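Local coordinates for protein inositol-3-phosphate synthase (Caenorhabditis elegans, PDB 1VKO) that is an inositol-3-phosphate synthase of the Rossmann-fold superfamily that binds nicotinamide-adenine-dinucleotide and assembles as a tetramer, at residues L454-L457 / A458-S462; H223-H226 / I227-D230. One frame throughout, in Å; residues are numbered along the deposited sequence.

Contact 1 (L454-L457 / A458-S462)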
# COMPACT_ATOMS: atom_id res chain seq x y z
N LEU A 454 -4.93 -17.43 -31.36
CA LEU A 454 -4.33 -18.73 -31.14
C LEU A 454 -5.25 -19.86 -31.58
O LEU A 454 -4.76 -20.94 -31.93
CB LEU A 454 -3.97 -18.88 -29.66
CG LEU A 454 -2.88 -17.90 -29.26
CD1 LEU A 454 -2.84 -17.74 -27.78
CD2 LEU A 454 -1.49 -18.28 -29.85
N THR A 455 -6.57 -19.62 -31.57
CA THR A 455 -7.52 -20.62 -32.04
C THR A 455 -7.42 -20.87 -33.55
O THR A 455 -7.32 -22.02 -33.98
CB THR A 455 -8.96 -20.26 -31.66
OG1 THR A 455 -9.09 -20.28 -30.24
CG2 THR A 455 -9.92 -21.38 -32.12
N GLU A 456 -7.42 -19.79 -34.34
CA GLU A 456 -7.27 -19.90 -35.79
C GLU A 456 -5.95 -20.56 -36.14
O GLU A 456 -5.88 -21.33 -37.11
CB GLU A 456 -7.35 -18.52 -36.45
CG GLU A 456 -7.57 -18.55 -37.95
CD GLU A 456 -6.33 -18.93 -38.73
OE1 GLU A 456 -5.24 -18.42 -38.39
OE2 GLU A 456 -6.43 -19.72 -39.71
N LEU A 457 -4.91 -20.26 -35.37
CA LEU A 457 -3.61 -20.87 -35.58
C LEU A 457 -3.72 -22.35 -35.30
O LEU A 457 -3.30 -23.16 -36.12
CB LEU A 457 -2.52 -20.23 -34.71
CG LEU A 457 -1.26 -21.10 -34.55
CD1 LEU A 457 -0.51 -21.28 -35.90
CD2 LEU A 457 -0.33 -20.60 -33.48
N ALA A 458 -4.30 -22.73 -34.17
CA ALA A 458 -4.43 -24.15 -33.87
C ALA A 458 -5.26 -24.88 -34.96
O ALA A 458 -5.06 -26.08 -35.24
CB ALA A 458 -5.02 -24.36 -32.48
N SER A 459 -6.20 -24.14 -35.57
CA SER A 459 -7.04 -24.71 -36.60
C SER A 459 -6.20 -25.05 -37.82
O SER A 459 -6.68 -25.77 -38.70
CB SER A 459 -8.21 -23.78 -36.96
OG SER A 459 -7.90 -22.91 -38.03
N ARG A 460 -4.96 -24.55 -37.85
CA ARG A 460 -3.99 -24.77 -38.95
C ARG A 460 -2.90 -25.79 -38.65
O ARG A 460 -2.04 -26.06 -39.49
CB ARG A 460 -3.32 -23.45 -39.38
CG ARG A 460 -4.18 -22.65 -40.35
CD ARG A 460 -3.50 -21.39 -40.91
NE ARG A 460 -3.42 -20.32 -39.92
CZ ARG A 460 -2.31 -19.77 -39.43
NH1 ARG A 460 -1.10 -20.14 -39.83
NH2 ARG A 460 -2.41 -18.82 -38.53
N VAL A 461 -2.91 -26.36 -37.46
CA VAL A 461 -1.87 -27.31 -37.09
C VAL A 461 -2.44 -28.74 -37.10
O VAL A 461 -3.55 -28.97 -36.64
CB VAL A 461 -1.26 -26.98 -35.70
CG1 VAL A 461 -0.17 -27.98 -35.32
CG2 VAL A 461 -0.71 -25.55 -35.67
N SER A 462 -1.65 -29.68 -37.63
CA SER A 462 -1.95 -31.11 -37.48
C SER A 462 -0.67 -31.90 -37.23
O SER A 462 0.42 -31.40 -37.44
CB SER A 462 -2.69 -31.63 -38.71
OG SER A 462 -1.90 -31.45 -39.88
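Helix 440-458 finishes with Ala458 N and Ser459 N bonded to Leu454 O and Thr455 O, and the chain then leaves through a type I beta turn from Ala458 to Val461, while Arg460 N reaches back 2.8 Å to Leu457 O. Glu456, on the last helical turn, and Arg460, inside the beta turn four residues on, join in a salt bridge. Glu456 CG lies anti to its own nitrogen (chi1 -165°), and a bend at chi2 brings the carboxylate round to the arginine. Arg460 meets it side-on: NE lies 3.1 Å from OE2 of Glu456, and NH2 lies 2.9 Å from OE1, which also takes a bond from NE. With the two planes only 11° apart, the carboxylate presents its syn side to the guanidinium edge, a pairing that limits rotation of both groups. Leu457 CD1 lies over one guanidinium face, 4.1 Å from Arg460 NH1. Further bonds fix the ion pair in its buried setting: Arg460 NH1 to Val71 O, NH2 to Pro147 O, and Arg75 N to Glu456 OE2. Ser459 OG turns back to donate to Glu456 O at 2.7 Å, occupying a carbonyl of the last helical turn. This is a helix C-terminus running through a beta turn into strand 461-464, which pairs antiparallel with strand 56-71.

Contact 2 (H223-H226 / I227-D230)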
# COMPACT_ATOMS: atom_id res chain seq x y z
N HIS A 223 -34.58 -21.16 -30.46
CA HIS A 223 -33.45 -20.29 -30.17
C HIS A 223 -32.16 -20.82 -30.76
O HIS A 223 -31.44 -20.07 -31.42
CB HIS A 223 -33.32 -20.01 -28.69
CG HIS A 223 -34.45 -19.20 -28.16
ND1 HIS A 223 -34.88 -19.27 -26.85
CD2 HIS A 223 -35.28 -18.32 -28.78
CE1 HIS A 223 -35.93 -18.48 -26.69
NE2 HIS A 223 -36.19 -17.89 -27.84
N LEU A 224 -31.92 -22.12 -30.58
CA LEU A 224 -30.75 -22.80 -31.12
C LEU A 224 -30.63 -22.60 -32.61
O LEU A 224 -29.56 -22.31 -33.13
CB LEU A 224 -30.82 -24.30 -30.80
CG LEU A 224 -29.78 -25.15 -31.49
CD1 LEU A 224 -28.39 -24.70 -31.15
CD2 LEU A 224 -29.98 -26.58 -31.03
N GLU A 225 -31.76 -22.74 -33.29
CA GLU A 225 -31.82 -22.63 -34.73
C GLU A 225 -31.60 -21.19 -35.16
O GLU A 225 -31.06 -20.95 -36.23
CB GLU A 225 -33.19 -23.11 -35.21
CG GLU A 225 -33.27 -24.61 -35.42
CD GLU A 225 -32.28 -25.12 -36.45
OE1 GLU A 225 -31.88 -24.37 -37.38
OE2 GLU A 225 -31.88 -26.29 -36.32
N HIS A 226 -32.03 -20.25 -34.33
CA HIS A 226 -31.96 -18.84 -34.70
C HIS A 226 -30.51 -18.39 -34.73
O HIS A 226 -30.09 -17.71 -35.68
CB HIS A 226 -32.73 -18.00 -33.69
CG HIS A 226 -32.77 -16.54 -34.01
ND1 HIS A 226 -33.93 -15.88 -34.35
CD2 HIS A 226 -31.79 -15.60 -34.03
CE1 HIS A 226 -33.67 -14.60 -34.55
NE2 HIS A 226 -32.38 -14.40 -34.35
N ILE A 227 -29.75 -18.77 -33.70
CA ILE A 227 -28.31 -18.49 -33.66
C ILE A 227 -27.54 -19.25 -34.73
O ILE A 227 -26.59 -18.72 -35.29
CB ILE A 227 -27.72 -18.87 -32.31
CG1 ILE A 227 -28.53 -18.25 -31.16
CG2 ILE A 227 -26.25 -18.45 -32.26
CD1 ILE A 227 -28.43 -16.75 -31.07
N ARG A 228 -27.89 -20.52 -34.96
CA ARG A 228 -27.27 -21.26 -36.06
C ARG A 228 -27.42 -20.38 -37.32
O ARG A 228 -26.45 -20.13 -38.02
CB ARG A 228 -27.94 -22.62 -36.27
CG ARG A 228 -27.64 -23.60 -35.16
CD ARG A 228 -28.00 -25.02 -35.47
NE ARG A 228 -27.15 -25.54 -36.53
CZ ARG A 228 -27.28 -26.75 -37.07
NH1 ARG A 228 -28.23 -27.58 -36.66
NH2 ARG A 228 -26.43 -27.12 -38.02
N ALA A 229 -28.63 -19.88 -37.53
CA ALA A 229 -28.96 -19.08 -38.72
C ALA A 229 -28.07 -17.86 -38.79
O ALA A 229 -27.59 -17.49 -39.87
CB ALA A 229 -30.45 -18.67 -38.67
N ASP A 230 -27.78 -17.29 -37.61
CA ASP A 230 -26.96 -16.07 -37.47
C ASP A 230 -25.53 -16.32 -37.87
O ASP A 230 -24.89 -15.47 -38.49
CB ASP A 230 -27.03 -15.51 -36.04
CG ASP A 230 -28.33 -14.74 -35.77
OD1 ASP A 230 -29.02 -14.26 -36.72
OD2 ASP A 230 -28.73 -14.52 -34.61
O HOH W 1 -30.37 -27.28 -34.48
O HOH W 2 -30.22 -12.84 -33.71
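His226 and Asp230, one helical turn apart, meet with the imidazole edge directed at the carboxylate: His226 CD2 lies 3.3 Å from Asp230 OD2, near the ring plane, and the two planes stand 84° apart. His226 CG is anti to its backbone nitrogen (chi1 -178°), which carries the ring along the helix toward Asp230. A water lying in the ring plane sits 2.7 Å from His226 NE2 and donates to Asp230 OD2 over a very short distance whose exact length is doubtful. That oxygen also accepts from Trp159 NE1.

The closely packed side belongs to Leu224 and Ile227. Ile227 CG1 sits 3.4 Å from His223 O, and its side chain continues onto Phe285 and Ala288 of helix 281-291, where Leu224 also touches Val287. Arg228 CG rests 3.1 Å from Leu224 O. His223 is buried as well, its two ring nitrogens bonded to Tyr199 OH and Pro216 O. His223, Leu224, Ile227 and Arg228 lie on helix 220-238, which precedes strand 242-247 of the parallel sheet in this Rossmann-type domain; the Ile227 side chain is about 8 Å from the bound NAD. Ile227 N, Arg228 N, Ala229 N and Asp230 N donate to the carbonyls of His223, Leu224, Glu225 and His226.

Toward solvent the contacts become looser. Glu225 and Arg228 run side by side, but Glu225 OE2 and Arg228 NH1 are 3.9 Å apart, a long ion pair with its planes turned 42° from each other. A water bridges them, donating to Glu225 OE2 and accepting from Arg228 NH1 at 3.1 Å in the guanidinium plane. The stronger partner of the arginine is Glu292, which forms a salt bridge with NE. Beyond this pair, the exposed Ala229 sets its methyl CB 3.2 Å from His226 O.

The centre of contact 1 lies about 14 Å, that of contact 2 about 25 Å, from the centre of the chain; the first is largely buried, the second only partly. Their centres are about 26 Å apart and their nearest atoms about 17 Å, so they do not touch, and they share no helix or strand. Contact 1 spans the junction between a helix and a strand of the antiparallel sheet; contact 2 stays within one helix, which packs on helix 281-291. The chemistry follows the setting: the acid-arginine pair at 454-462 is direct and nearly coplanar, while the one at 223-230 is long, twisted and bridged by water.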